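Adenylosuccinate lyase (Francisella tularensis subsp. tularensis SCHU S4, PDB 4EEI) probably catalyses two fumarate-releasing beta-eliminations of purine biosynthesis, splitting adenylosuccinate into AMP and fumarate and cleaving the succinyl group from the corresponding imidazole-carboxamide ribotide. Local coordinates at residues Y20-L24 with I69-C73; H89-T93 with C188-T192; T93-D99 with Q212-R216; T177-S181 with E195-A199; A220-S224 with H287-L292. All blocks are in the same frame, centred on the assembly; numbering follows the deposited sequence.

Contacts 1 to 4 gather at one end of the elongated chain, their centres 10 to 17 Å apart, whereas contact 5 lies 18 to 30 Å from them, in the long-helix body. Contact 1 closes first along the chain. Contacts 2 and 3 then cross, sharing Thr93 at the start of helix 94-131, and contact 4 falls within the span of contact 3, joined to it by Gln179 NE2, which reaches Gln212 O at 2.7 Å. Contact 5 follows directly, since helix 217-244 begins where segment 212-216 stops. Contact 3 binds AMP and succinate; contact 1 packs behind it through Ile69, and contacts 2 to 5 also touch the second subunit.

Contact 1. Residues Y20-L24 with I69-C73; sequences YAKML and IIAFC
Phe72 carries most of this contact: its CG, anti to the backbone N (chi1 161°), aims the ring at one turn of helix 16-33. Met23 covers one face of the ring: CB makes a CH-pi approach, 4.1 Å from the Phe72 centroid, and SD stands 4.6 Å from that centroid, close to the ring normal, a Met-aromatic contact. The Tyr20 and Phe72 rings are nearly parallel, with planes at 15°, but slid past each other until they barely overlap; CD1 of Tyr20 meets CD1 of Phe72 at 3.8 Å. At the far end of the ring, Phe72 CZ comes to 3.6 Å from the backbone N of Leu24. The extended Met23 chain runs on to Ile69, crossing it at about a right angle, with CE 3.8 Å from Ile69 CD1.

The segment axes cross at -74° and come no closer than 11.4 Å, a wide spacing bridged by the long aromatic and methionine side chains. This packs helix 16-33 against the short helix 68-77, just after the AMP-binding His67, with no hydrogen bond between the segments. Farther out, Val58 of helix 55-65 and Ile53 touch Tyr20, while Ile69 rests on Ser94 and Ile98 of the AMP pocket.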
# COMPACT_ATOMS: atom_id res chain seq x y z
N TYR B 20 -28.26 13.64 -2.19
CA TYR B 20 -28.91 14.95 -2.29
C TYR B 20 -29.84 15.23 -1.12
O TYR B 20 -29.99 16.37 -0.70
CB TYR B 20 -29.68 15.08 -3.61
CG TYR B 20 -28.79 14.96 -4.84
CD1 TYR B 20 -27.58 15.64 -4.92
CD2 TYR B 20 -29.17 14.16 -5.90
CE1 TYR B 20 -26.77 15.52 -6.03
CE2 TYR B 20 -28.37 14.04 -7.02
CZ TYR B 20 -27.17 14.71 -7.08
OH TYR B 20 -26.39 14.58 -8.20
N ALA B 21 -30.49 14.19 -0.59
CA ALA B 21 -31.36 14.39 0.57
C ALA B 21 -30.55 14.89 1.78
O ALA B 21 -31.00 15.74 2.55
CB ALA B 21 -32.13 13.13 0.91
N LYS B 22 -29.34 14.36 1.94
CA LYS B 22 -28.49 14.82 3.04
C LYS B 22 -27.97 16.23 2.77
O LYS B 22 -27.88 17.04 3.70
CB LYS B 22 -27.35 13.83 3.29
CG LYS B 22 -27.83 12.46 3.82
CD LYS B 22 -28.48 12.58 5.20
CE LYS B 22 -30.00 12.46 5.15
NZ LYS B 22 -30.49 11.06 4.94
N MET B 23 -27.64 16.53 1.52
CA MET B 23 -27.26 17.90 1.16
C MET B 23 -28.38 18.88 1.48
O MET B 23 -28.13 19.98 1.99
CB MET B 23 -26.89 17.98 -0.32
CG MET B 23 -25.51 17.41 -0.64
SD MET B 23 -25.15 17.52 -2.41
CE MET B 23 -23.54 16.69 -2.48
N LEU B 24 -29.61 18.47 1.21
CA LEU B 24 -30.76 19.31 1.50
C LEU B 24 -30.91 19.56 3.00
O LEU B 24 -31.19 20.68 3.43
CB LEU B 24 -32.04 18.70 0.93
CG LEU B 24 -33.30 19.53 1.20
CD1 LEU B 24 -33.19 20.92 0.56
CD2 LEU B 24 -34.55 18.81 0.71
N ILE B 69 -23.02 20.97 -7.39
CA ILE B 69 -23.74 21.67 -6.32
C ILE B 69 -24.62 22.80 -6.86
O ILE B 69 -25.74 23.02 -6.37
CB ILE B 69 -22.80 22.23 -5.24
CG1 ILE B 69 -21.83 21.14 -4.79
CG2 ILE B 69 -23.59 22.75 -4.06
CD1 ILE B 69 -22.53 19.81 -4.46
N ILE B 70 -24.13 23.52 -7.86
CA ILE B 70 -24.95 24.51 -8.55
C ILE B 70 -26.17 23.82 -9.15
O ILE B 70 -27.29 24.33 -9.06
CB ILE B 70 -24.17 25.23 -9.67
CG1 ILE B 70 -22.98 26.00 -9.10
CG2 ILE B 70 -25.09 26.16 -10.45
CD1 ILE B 70 -22.14 26.72 -10.15
N ALA B 71 -25.95 22.65 -9.74
CA ALA B 71 -27.04 21.86 -10.31
C ALA B 71 -28.06 21.45 -9.25
O ALA B 71 -29.27 21.58 -9.45
CB ALA B 71 -26.50 20.64 -11.02
N PHE B 72 -27.57 20.93 -8.12
CA PHE B 72 -28.43 20.56 -7.00
C PHE B 72 -29.23 21.76 -6.46
O PHE B 72 -30.44 21.66 -6.27
CB PHE B 72 -27.60 19.93 -5.88
CG PHE B 72 -28.30 19.93 -4.54
CD1 PHE B 72 -29.31 19.01 -4.27
CD2 PHE B 72 -27.95 20.85 -3.55
CE1 PHE B 72 -29.95 19.00 -3.05
CE2 PHE B 72 -28.59 20.84 -2.32
CZ PHE B 72 -29.59 19.92 -2.07
N CYS B 73 -28.54 22.86 -6.19
CA CYS B 73 -29.22 24.06 -5.69
C CYS B 73 -30.30 24.55 -6.66
O CYS B 73 -31.41 24.89 -6.25
CB CYS B 73 -28.22 25.18 -5.42
SG CYS B 73 -27.10 24.83 -4.05

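Contact 2. Residues H89-T93 with C188-T192; sequences HFGVT and CILTT
Ile189 and Gly91 meet where the two loops come closest, their CA atoms 5.0 Å apart. The apolar contacts involve four side chains and the glycine backbone. Ile189 CB sits 3.7 Å from Gly91 CA, and its CG2 branch, anti to the backbone N, continues to the Phe90 ring, reaching CE1 of Phe90 at 3.5 Å; the two side chains meet at about a right angle. Leu190 forks over the other loop: CD2 lies 3.7 Å from Phe90 O, and CD1 lies 3.7 Å from CG1 of Val92. Gly91, with a positive phi of 81° and no side chain, lets Ile189 and Leu190 close directly on its backbone.

Polar linkage is indirect, as no direct hydrogen bond crosses between the segments. One water donates to Gly91 O at 2.9 Å and accepts from Ile189 N at 2.9 Å, tying the two backbones together at their nearest point.

The second subunit supplies further polar partners: His358 of that subunit bonds to Gly91 N and meets the Phe90 ring edge-to-face, and Lys420 of that subunit bonds to Leu190 O. Thr191, at the N-cap position of helix 192-202, caps Asp194 N with OG1. The contact thus joins two loops that lead into helices 94-131 and 192-202 beside a subunit interface, and the first ends at Thr93, a residue of the fumarate-binding site.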
# COMPACT_ATOMS: atom_id res chain seq x y z
N HIS B 89 -28.67 28.47 0.19
CA HIS B 89 -27.24 28.43 -0.07
C HIS B 89 -26.60 29.82 0.06
O HIS B 89 -25.92 30.30 -0.85
CB HIS B 89 -26.96 27.83 -1.45
CG HIS B 89 -25.57 27.33 -1.62
ND1 HIS B 89 -25.18 26.06 -1.25
CD2 HIS B 89 -24.46 27.93 -2.13
CE1 HIS B 89 -23.90 25.89 -1.53
NE2 HIS B 89 -23.44 27.01 -2.06
N PHE B 90 -26.83 30.47 1.19
CA PHE B 90 -26.33 31.81 1.40
C PHE B 90 -25.12 31.75 2.32
O PHE B 90 -25.17 31.11 3.37
CB PHE B 90 -27.45 32.66 2.02
CG PHE B 90 -27.09 34.10 2.21
CD1 PHE B 90 -26.58 34.54 3.42
CD2 PHE B 90 -27.30 35.02 1.20
CE1 PHE B 90 -26.27 35.87 3.62
CE2 PHE B 90 -26.98 36.36 1.38
CZ PHE B 90 -26.47 36.79 2.59
N GLY B 91 -24.02 32.38 1.91
CA GLY B 91 -22.84 32.49 2.75
C GLY B 91 -21.94 31.26 2.77
O GLY B 91 -20.73 31.38 2.99
N VAL B 92 -22.51 30.09 2.55
CA VAL B 92 -21.74 28.85 2.55
C VAL B 92 -20.92 28.70 1.28
O VAL B 92 -21.23 29.32 0.26
CB VAL B 92 -22.64 27.61 2.67
CG1 VAL B 92 -23.20 27.48 4.07
CG2 VAL B 92 -23.77 27.66 1.64
N THR B 93 -19.87 27.88 1.34
CA THR B 93 -19.18 27.42 0.15
C THR B 93 -19.75 26.04 -0.19
O THR B 93 -20.33 25.39 0.69
CB THR B 93 -17.64 27.37 0.39
OG1 THR B 93 -16.96 27.19 -0.85
CG2 THR B 93 -17.29 26.24 1.34
N CYS B 188 -16.61 34.89 6.01
CA CYS B 188 -16.86 36.21 5.44
C CYS B 188 -18.29 36.65 5.71
O CYS B 188 -18.55 37.78 6.14
CB CYS B 188 -16.64 36.20 3.93
SG CYS B 188 -17.08 37.81 3.17
N ILE B 189 -19.22 35.75 5.44
CA ILE B 189 -20.64 36.05 5.57
C ILE B 189 -21.23 35.41 6.83
O ILE B 189 -21.97 36.05 7.58
CB ILE B 189 -21.41 35.54 4.34
CG1 ILE B 189 -20.79 36.08 3.05
CG2 ILE B 189 -22.88 35.91 4.44
CD1 ILE B 189 -20.73 37.58 3.00
N LEU B 190 -20.91 34.15 7.04
CA LEU B 190 -21.42 33.41 8.19
C LEU B 190 -20.66 33.78 9.46
O LEU B 190 -19.60 34.40 9.39
CB LEU B 190 -21.29 31.91 7.93
CG LEU B 190 -21.90 31.44 6.61
CD1 LEU B 190 -21.63 29.94 6.38
CD2 LEU B 190 -23.39 31.73 6.60
N THR B 191 -21.21 33.41 10.61
CA THR B 191 -20.55 33.65 11.90
C THR B 191 -20.38 32.30 12.57
O THR B 191 -21.06 31.34 12.21
CB THR B 191 -21.40 34.53 12.83
OG1 THR B 191 -22.61 33.84 13.17
CG2 THR B 191 -21.73 35.88 12.18
N THR B 192 -19.49 32.21 13.56
CA THR B 192 -19.34 30.94 14.29
C THR B 192 -20.62 30.58 15.05
O THR B 192 -20.90 29.41 15.30
CB THR B 192 -18.13 30.94 15.23
OG1 THR B 192 -18.17 32.11 16.06
CG2 THR B 192 -16.83 30.90 14.43
O HOH W 1 -19.14 32.88 4.93

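Contact 3. Residues T93-D99 with Q212-R216; sequences TSSDIID and QVIPR. With AMP (adenosine monophosphate), chain O; SIN (succinic acid), chain S; EDO (1,2-ethanediol), chain P.
Two torsion patterns set up this contact: a bend at chi2 (56°) turns the Arg216 chain back toward Asp99, and a CG placed opposite the backbone N (chi1 -177°) sends the extended Gln212 chain past Thr93 to the ligands. Arg216 grips Asp99 end-on: NH1 bonds to Asp99 OD2 at 2.8 Å and NH2 to Asp99 OD1 at 3.0 Å. Both oxygens lie in the guanidinium plane, yet the nitrogens approach from above the carboxylate plane, the two planes being 51° apart. Asp99 OD2 also accepts from Ile214 N at 3.0 Å, met on its anti side. Arg216 NH1 is shared with Ile214 O (2.9 Å), and its NE pairs with Glu309, which together fix the guanidinium's rotation.

At the other end, Thr93 and Gln212 cross at about a right angle. The Gln212 amide faces both ligands: OE1 accepts from AMP N6 at 2.8 Å, and NE2 gives a weak bond to succinate O2. Arg301 also donates to Gln212 OE1 and to Ser95 OG, while Ala183 O accepts from Gln212 NE2, so the amide's orientation is defined. The succinate's far carboxylate is held by Ser94, through N to O3 at 3.1 Å and OG to O4 at 2.9 Å; this places it at the N-terminus of helix 94-131, whose dipole would probably favour an anion. Ser140 of the second subunit bonds the succinate, and Arg4, Tyr5 and Asn276 of the third bond AMP, making this the shared AMP and succinate site of a tetrameric lyase.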
# COMPACT_ATOMS: atom_id res chain seq x y z
N THR B 93 -19.87 27.88 1.34
CA THR B 93 -19.18 27.42 0.15
C THR B 93 -19.75 26.04 -0.19
O THR B 93 -20.33 25.39 0.69
CB THR B 93 -17.64 27.37 0.39
OG1 THR B 93 -16.96 27.19 -0.85
CG2 THR B 93 -17.29 26.24 1.34
N SER B 94 -19.65 25.60 -1.45
CA SER B 94 -20.20 24.28 -1.81
C SER B 94 -19.76 23.17 -0.85
O SER B 94 -20.57 22.33 -0.46
CB SER B 94 -19.84 23.89 -3.26
OG SER B 94 -20.35 24.82 -4.19
N SER B 95 -18.50 23.17 -0.45
CA SER B 95 -18.02 22.07 0.37
C SER B 95 -18.46 22.14 1.84
O SER B 95 -18.32 21.15 2.56
CB SER B 95 -16.50 21.90 0.24
OG SER B 95 -16.19 21.24 -0.96
N ASP B 96 -18.96 23.28 2.30
CA ASP B 96 -19.61 23.31 3.61
C ASP B 96 -20.78 22.34 3.54
O ASP B 96 -21.07 21.61 4.49
CB ASP B 96 -20.16 24.70 3.93
CG ASP B 96 -19.09 25.70 4.34
OD1 ASP B 96 -18.05 25.30 4.90
OD2 ASP B 96 -19.30 26.91 4.11
N ILE B 97 -21.47 22.34 2.40
CA ILE B 97 -22.63 21.48 2.23
C ILE B 97 -22.21 20.04 1.95
O ILE B 97 -22.69 19.10 2.59
CB ILE B 97 -23.54 21.98 1.10
CG1 ILE B 97 -23.93 23.44 1.31
CG2 ILE B 97 -24.78 21.09 0.98
CD1 ILE B 97 -24.62 23.73 2.65
N ILE B 98 -21.30 19.86 1.00
CA ILE B 98 -20.88 18.51 0.59
C ILE B 98 -20.28 17.73 1.75
O ILE B 98 -20.66 16.58 2.00
CB ILE B 98 -19.82 18.56 -0.52
CG1 ILE B 98 -20.38 19.21 -1.77
CG2 ILE B 98 -19.30 17.16 -0.83
CD1 ILE B 98 -19.31 19.58 -2.80
N ASP B 99 -19.33 18.34 2.45
CA ASP B 99 -18.60 17.63 3.50
C ASP B 99 -19.46 17.39 4.73
O ASP B 99 -19.34 16.35 5.37
CB ASP B 99 -17.31 18.38 3.87
CG ASP B 99 -16.22 18.24 2.81
OD1 ASP B 99 -16.41 17.50 1.81
OD2 ASP B 99 -15.15 18.87 2.99
N GLN B 212 -11.75 25.33 3.15
CA GLN B 212 -12.91 25.15 2.31
C GLN B 212 -13.54 23.83 2.72
O GLN B 212 -14.76 23.67 2.70
CB GLN B 212 -12.53 25.13 0.83
CG GLN B 212 -13.73 25.01 -0.10
CD GLN B 212 -13.45 25.55 -1.49
OE1 GLN B 212 -13.21 24.80 -2.43
NE2 GLN B 212 -13.48 26.87 -1.62
N VAL B 213 -12.69 22.87 3.07
CA VAL B 213 -13.11 21.50 3.33
C VAL B 213 -12.91 21.13 4.79
O VAL B 213 -12.19 21.81 5.53
CB VAL B 213 -12.35 20.50 2.45
CG1 VAL B 213 -12.67 20.73 0.98
CG2 VAL B 213 -10.85 20.60 2.69
N ILE B 214 -13.54 20.03 5.21
CA ILE B 214 -13.20 19.38 6.47
C ILE B 214 -11.94 18.56 6.19
O ILE B 214 -11.84 17.93 5.14
CB ILE B 214 -14.36 18.46 6.89
CG1 ILE B 214 -15.50 19.31 7.47
CG2 ILE B 214 -13.90 17.40 7.88
CD1 ILE B 214 -16.72 18.50 7.88
N PRO B 215 -10.96 18.59 7.12
CA PRO B 215 -9.70 17.89 6.83
C PRO B 215 -9.88 16.38 6.69
O PRO B 215 -10.69 15.77 7.40
CB PRO B 215 -8.80 18.23 8.04
CG PRO B 215 -9.78 18.64 9.13
CD PRO B 215 -10.93 19.29 8.42
N ARG B 216 -9.14 15.78 5.76
CA ARG B 216 -9.41 14.39 5.38
C ARG B 216 -8.83 13.35 6.32
O ARG B 216 -9.04 12.15 6.10
CB ARG B 216 -8.95 14.14 3.94
CG ARG B 216 -10.11 13.93 2.96
CD ARG B 216 -11.09 15.10 2.99
NE ARG B 216 -12.33 14.81 2.25
CZ ARG B 216 -13.39 15.61 2.25
NH1 ARG B 216 -13.37 16.75 2.93
NH2 ARG B 216 -14.47 15.28 1.55
P AMP O . -15.43 15.21 -9.55
O1P AMP O . -15.94 14.30 -10.64
O2P AMP O . -13.97 15.56 -9.67
O3P AMP O . -15.86 14.82 -8.16
O5' AMP O . -16.19 16.60 -9.82
C5' AMP O . -16.14 17.65 -8.85
C4' AMP O . -17.29 18.62 -9.10
O4' AMP O . -17.26 19.68 -8.14
C3' AMP O . -17.20 19.26 -10.47
O3' AMP O . -18.47 19.19 -11.10
C2' AMP O . -16.83 20.70 -10.22
O2' AMP O . -17.48 21.57 -11.14
C1' AMP O . -17.32 20.94 -8.80
N9 AMP O . -16.49 21.95 -8.11
C8 AMP O . -15.60 22.78 -8.70
N7 AMP O . -15.01 23.58 -7.78
C5 AMP O . -15.52 23.27 -6.58
C6 AMP O . -15.33 23.73 -5.19
N6 AMP O . -14.45 24.72 -4.89
N1 AMP O . -16.06 23.14 -4.22
C2 AMP O . -16.94 22.16 -4.50
N3 AMP O . -17.16 21.69 -5.74
C4 AMP O . -16.49 22.20 -6.80
C1 SIN S . -14.22 27.58 -5.85
O1 SIN S . -13.64 27.68 -6.95
O2 SIN S . -13.73 28.00 -4.78
C2 SIN S . -15.58 26.91 -5.81
C3 SIN S . -16.47 27.61 -4.79
C4 SIN S . -17.80 26.89 -4.72
O3 SIN S . -18.60 27.21 -3.82
O4 SIN S . -18.05 26.01 -5.57
C1 EDO P . -16.13 13.33 7.01
O1 EDO P . -14.87 13.74 7.57
C2 EDO P . -16.63 14.35 6.00
O2 EDO P . -16.79 15.62 6.65

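Contact 4. Residues T177-S181 with E195-A199; sequences TVQFS and EKKAA
Segment 177-181 runs extended beside helix 192-202, with CA atoms closest at Phe180 and Glu195 (5.0 Å) and again at Val178 and Ala199 (6.4 Å). Glu195 reaches across in a stretched conformation, CG opposite its backbone N (chi1 178°), and OE2 accepts from Phe180 N at 2.8 Å. That bond is nearly straight, 168° at the hydrogen, and meets OE2 on its anti side, 23° out of the carboxylate plane. The other oxygen, OE1, is taken by Tyr187 OH and by Arg428 of the second subunit, so both ends of this buried carboxylate are engaged and its charge is probably balanced.

This is the loop after helix 151-173 docked on helix 192-202, with small alanines forming the helix surface. Ala198 CB sits over one face of the Phe180 ring, 3.9 Å from the centroid and displaced toward the rim, a CH-pi contact. Two residues earlier in the extended segment, Val178 CG2 presses on Ala199 CB at 3.5 Å. Phe180 O is buried here without a partner in the model. Beyond the segments, Val26 and Ile30 of helix 16-33 also touch Phe180, and Gln179 points the other way, its NE2 bonding to Gln212 O.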
# COMPACT_ATOMS: atom_id res chain seq x y z
N THR B 177 -17.53 15.48 12.06
CA THR B 177 -17.83 16.89 12.31
C THR B 177 -18.60 17.47 11.14
O THR B 177 -18.75 16.82 10.10
CB THR B 177 -16.52 17.71 12.41
OG1 THR B 177 -15.74 17.50 11.23
CG2 THR B 177 -15.69 17.32 13.66
N VAL B 178 -19.07 18.71 11.31
CA VAL B 178 -19.61 19.46 10.19
C VAL B 178 -18.93 20.82 10.12
O VAL B 178 -18.21 21.21 11.06
CB VAL B 178 -21.13 19.62 10.31
CG1 VAL B 178 -21.82 18.25 10.24
CG2 VAL B 178 -21.48 20.33 11.61
N GLN B 179 -19.12 21.55 9.03
CA GLN B 179 -18.55 22.88 8.90
C GLN B 179 -19.53 23.82 8.21
O GLN B 179 -20.22 23.42 7.27
CB GLN B 179 -17.23 22.85 8.12
CG GLN B 179 -17.37 22.28 6.70
CD GLN B 179 -16.37 22.87 5.71
OE1 GLN B 179 -15.67 23.83 6.02
NE2 GLN B 179 -16.30 22.29 4.52
N PHE B 180 -19.58 25.06 8.67
CA PHE B 180 -20.25 26.11 7.92
C PHE B 180 -19.37 27.36 8.04
O PHE B 180 -19.73 28.32 8.72
CB PHE B 180 -21.66 26.37 8.47
CG PHE B 180 -22.56 25.17 8.41
CD1 PHE B 180 -23.34 24.93 7.29
CD2 PHE B 180 -22.65 24.28 9.48
CE1 PHE B 180 -24.19 23.83 7.22
CE2 PHE B 180 -23.50 23.17 9.43
CZ PHE B 180 -24.27 22.94 8.30
N SER B 181 -18.22 27.32 7.38
CA SER B 181 -17.19 28.33 7.58
C SER B 181 -16.93 29.19 6.34
O SER B 181 -16.14 30.13 6.39
CB SER B 181 -15.89 27.67 8.05
OG SER B 181 -15.49 26.63 7.18
N GLU B 195 -22.86 28.86 12.48
CA GLU B 195 -22.30 27.54 12.29
C GLU B 195 -22.68 26.61 13.43
O GLU B 195 -23.13 25.49 13.21
CB GLU B 195 -20.78 27.64 12.19
CG GLU B 195 -20.10 26.30 12.04
CD GLU B 195 -18.60 26.44 11.86
OE1 GLU B 195 -17.98 27.20 12.64
OE2 GLU B 195 -18.05 25.78 10.95
N LYS B 196 -22.53 27.10 14.66
CA LYS B 196 -22.82 26.31 15.85
C LYS B 196 -24.30 25.91 15.94
O LYS B 196 -24.64 24.76 16.28
CB LYS B 196 -22.41 27.10 17.10
CG LYS B 196 -22.42 26.31 18.39
CD LYS B 196 -21.47 25.13 18.30
CE LYS B 196 -21.40 24.37 19.62
NZ LYS B 196 -22.74 23.92 20.08
N LYS B 197 -25.20 26.85 15.63
CA LYS B 197 -26.63 26.56 15.65
C LYS B 197 -26.98 25.50 14.61
O LYS B 197 -27.72 24.55 14.89
CB LYS B 197 -27.44 27.83 15.40
CG LYS B 197 -27.40 28.84 16.53
CD LYS B 197 -28.13 30.13 16.15
CE LYS B 197 -27.99 31.20 17.23
NZ LYS B 197 -28.33 32.55 16.70
N ALA B 198 -26.44 25.65 13.41
CA ALA B 198 -26.69 24.70 12.34
C ALA B 198 -26.15 23.32 12.70
O ALA B 198 -26.80 22.31 12.44
CB ALA B 198 -26.06 25.19 11.05
N ALA B 199 -24.95 23.27 13.29
CA ALA B 199 -24.36 22.01 13.72
C ALA B 199 -25.21 21.34 14.80
O ALA B 199 -25.36 20.11 14.80
CB ALA B 199 -22.93 22.23 14.21

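Contact 5. Residues A220-S224 with H287-L292; sequences AKLIS and HVSIAL
Ile223, Ala291 and Ala220 have the most surface buried here. Ile223 straddles the Ala291 methyl: its CB lies 3.9 Å from Ala291 CB, while CG2, set opposite the backbone N, comes within 3.8 Å of His287 O. The Ala291 methyl also faces the backbone of Ala220, with CB 3.8 Å from Ala220 CA. In return, Ala220 CB reaches Ala291 O at 3.7 Å. These two alanines bring their CA atoms to 4.8 Å, the closest backbone approach, and the segment axes to 8.7 Å.

Val288 flanks this core on the next turn, where its CG2 meets Ile223 O and its CG1 lies beside Ser224 OG. The serine hydroxyl is turned back into its own helix: OG donates to Ala220 O at 2.8 Å, joining Ser224 N on that oxygen from the opposite face of the carbonyl plane. No hydrogen bond crosses between the helices. Tyr312 of helix 304-333 adds a third surface on Ile223 and Ala291, and Leu228 of the second subunit packs on Ala220, Ser224 and Leu292. At 167° between directions, the pair is nearly antiparallel, as in the long-helix bundle from which lyase 1 family tetramers build their core.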
# COMPACT_ATOMS: atom_id res chain seq x y z
N ALA B 220 -9.60 9.38 7.05
CA ALA B 220 -8.48 8.45 7.00
C ALA B 220 -8.37 7.65 8.29
O ALA B 220 -7.98 6.48 8.28
CB ALA B 220 -7.18 9.19 6.72
N LYS B 221 -8.71 8.27 9.42
CA LYS B 221 -8.63 7.56 10.69
C LYS B 221 -9.63 6.41 10.71
O LYS B 221 -9.29 5.29 11.10
CB LYS B 221 -8.90 8.51 11.86
CG LYS B 221 -9.05 7.76 13.20
CD LYS B 221 -9.03 8.72 14.39
CE LYS B 221 -9.20 7.95 15.71
NZ LYS B 221 -9.14 8.89 16.87
N LEU B 222 -10.86 6.68 10.26
CA LEU B 222 -11.91 5.65 10.22
C LEU B 222 -11.53 4.53 9.27
O LEU B 222 -11.67 3.35 9.60
CB LEU B 222 -13.25 6.27 9.79
CG LEU B 222 -14.40 5.27 9.59
CD1 LEU B 222 -14.68 4.47 10.85
CD2 LEU B 222 -15.67 5.99 9.14
N ILE B 223 -11.05 4.89 8.08
CA ILE B 223 -10.63 3.89 7.10
C ILE B 223 -9.46 3.05 7.63
O ILE B 223 -9.37 1.86 7.34
CB ILE B 223 -10.28 4.57 5.75
CG1 ILE B 223 -11.51 5.32 5.23
CG2 ILE B 223 -9.79 3.56 4.72
CD1 ILE B 223 -12.70 4.43 4.93
N SER B 224 -8.58 3.67 8.42
CA SER B 224 -7.50 2.93 9.08
C SER B 224 -8.02 1.91 10.08
O SER B 224 -7.49 0.79 10.19
CB SER B 224 -6.53 3.88 9.78
OG SER B 224 -5.87 4.68 8.81
N HIS B 287 -7.85 0.30 0.52
CA HIS B 287 -8.41 1.65 0.64
C HIS B 287 -7.64 2.54 1.60
O HIS B 287 -7.77 3.77 1.54
CB HIS B 287 -9.86 1.58 1.13
CG HIS B 287 -10.79 0.90 0.18
ND1 HIS B 287 -11.98 0.34 0.58
CD2 HIS B 287 -10.72 0.71 -1.17
CE1 HIS B 287 -12.60 -0.18 -0.46
NE2 HIS B 287 -11.86 0.04 -1.54
N VAL B 288 -6.88 1.93 2.51
CA VAL B 288 -6.14 2.69 3.50
C VAL B 288 -5.19 3.70 2.85
O VAL B 288 -5.17 4.87 3.24
CB VAL B 288 -5.37 1.78 4.49
CG1 VAL B 288 -4.55 2.61 5.43
CG2 VAL B 288 -6.36 0.90 5.28
N SER B 289 -4.42 3.27 1.86
CA SER B 289 -3.49 4.18 1.20
C SER B 289 -4.22 5.32 0.48
O SER B 289 -3.74 6.45 0.46
CB SER B 289 -2.61 3.42 0.21
OG SER B 289 -3.40 2.88 -0.83
N ILE B 290 -5.37 5.02 -0.12
CA ILE B 290 -6.15 6.06 -0.78
C ILE B 290 -6.53 7.14 0.23
O ILE B 290 -6.36 8.34 -0.03
CB ILE B 290 -7.45 5.51 -1.43
CG1 ILE B 290 -7.13 4.37 -2.39
CG2 ILE B 290 -8.16 6.61 -2.18
CD1 ILE B 290 -8.40 3.61 -2.89
N ALA B 291 -7.02 6.71 1.38
CA ALA B 291 -7.47 7.64 2.41
C ALA B 291 -6.32 8.49 2.90
O ALA B 291 -6.49 9.69 3.12
CB ALA B 291 -8.09 6.89 3.57
N LEU B 292 -5.16 7.87 3.09
CA LEU B 292 -3.99 8.60 3.60
C LEU B 292 -3.51 9.63 2.59
O LEU B 292 -3.16 10.78 2.95
CB LEU B 292 -2.85 7.63 3.93
CG LEU B 292 -3.10 6.69 5.12
CD1 LEU B 292 -1.95 5.70 5.26
CD2 LEU B 292 -3.23 7.52 6.40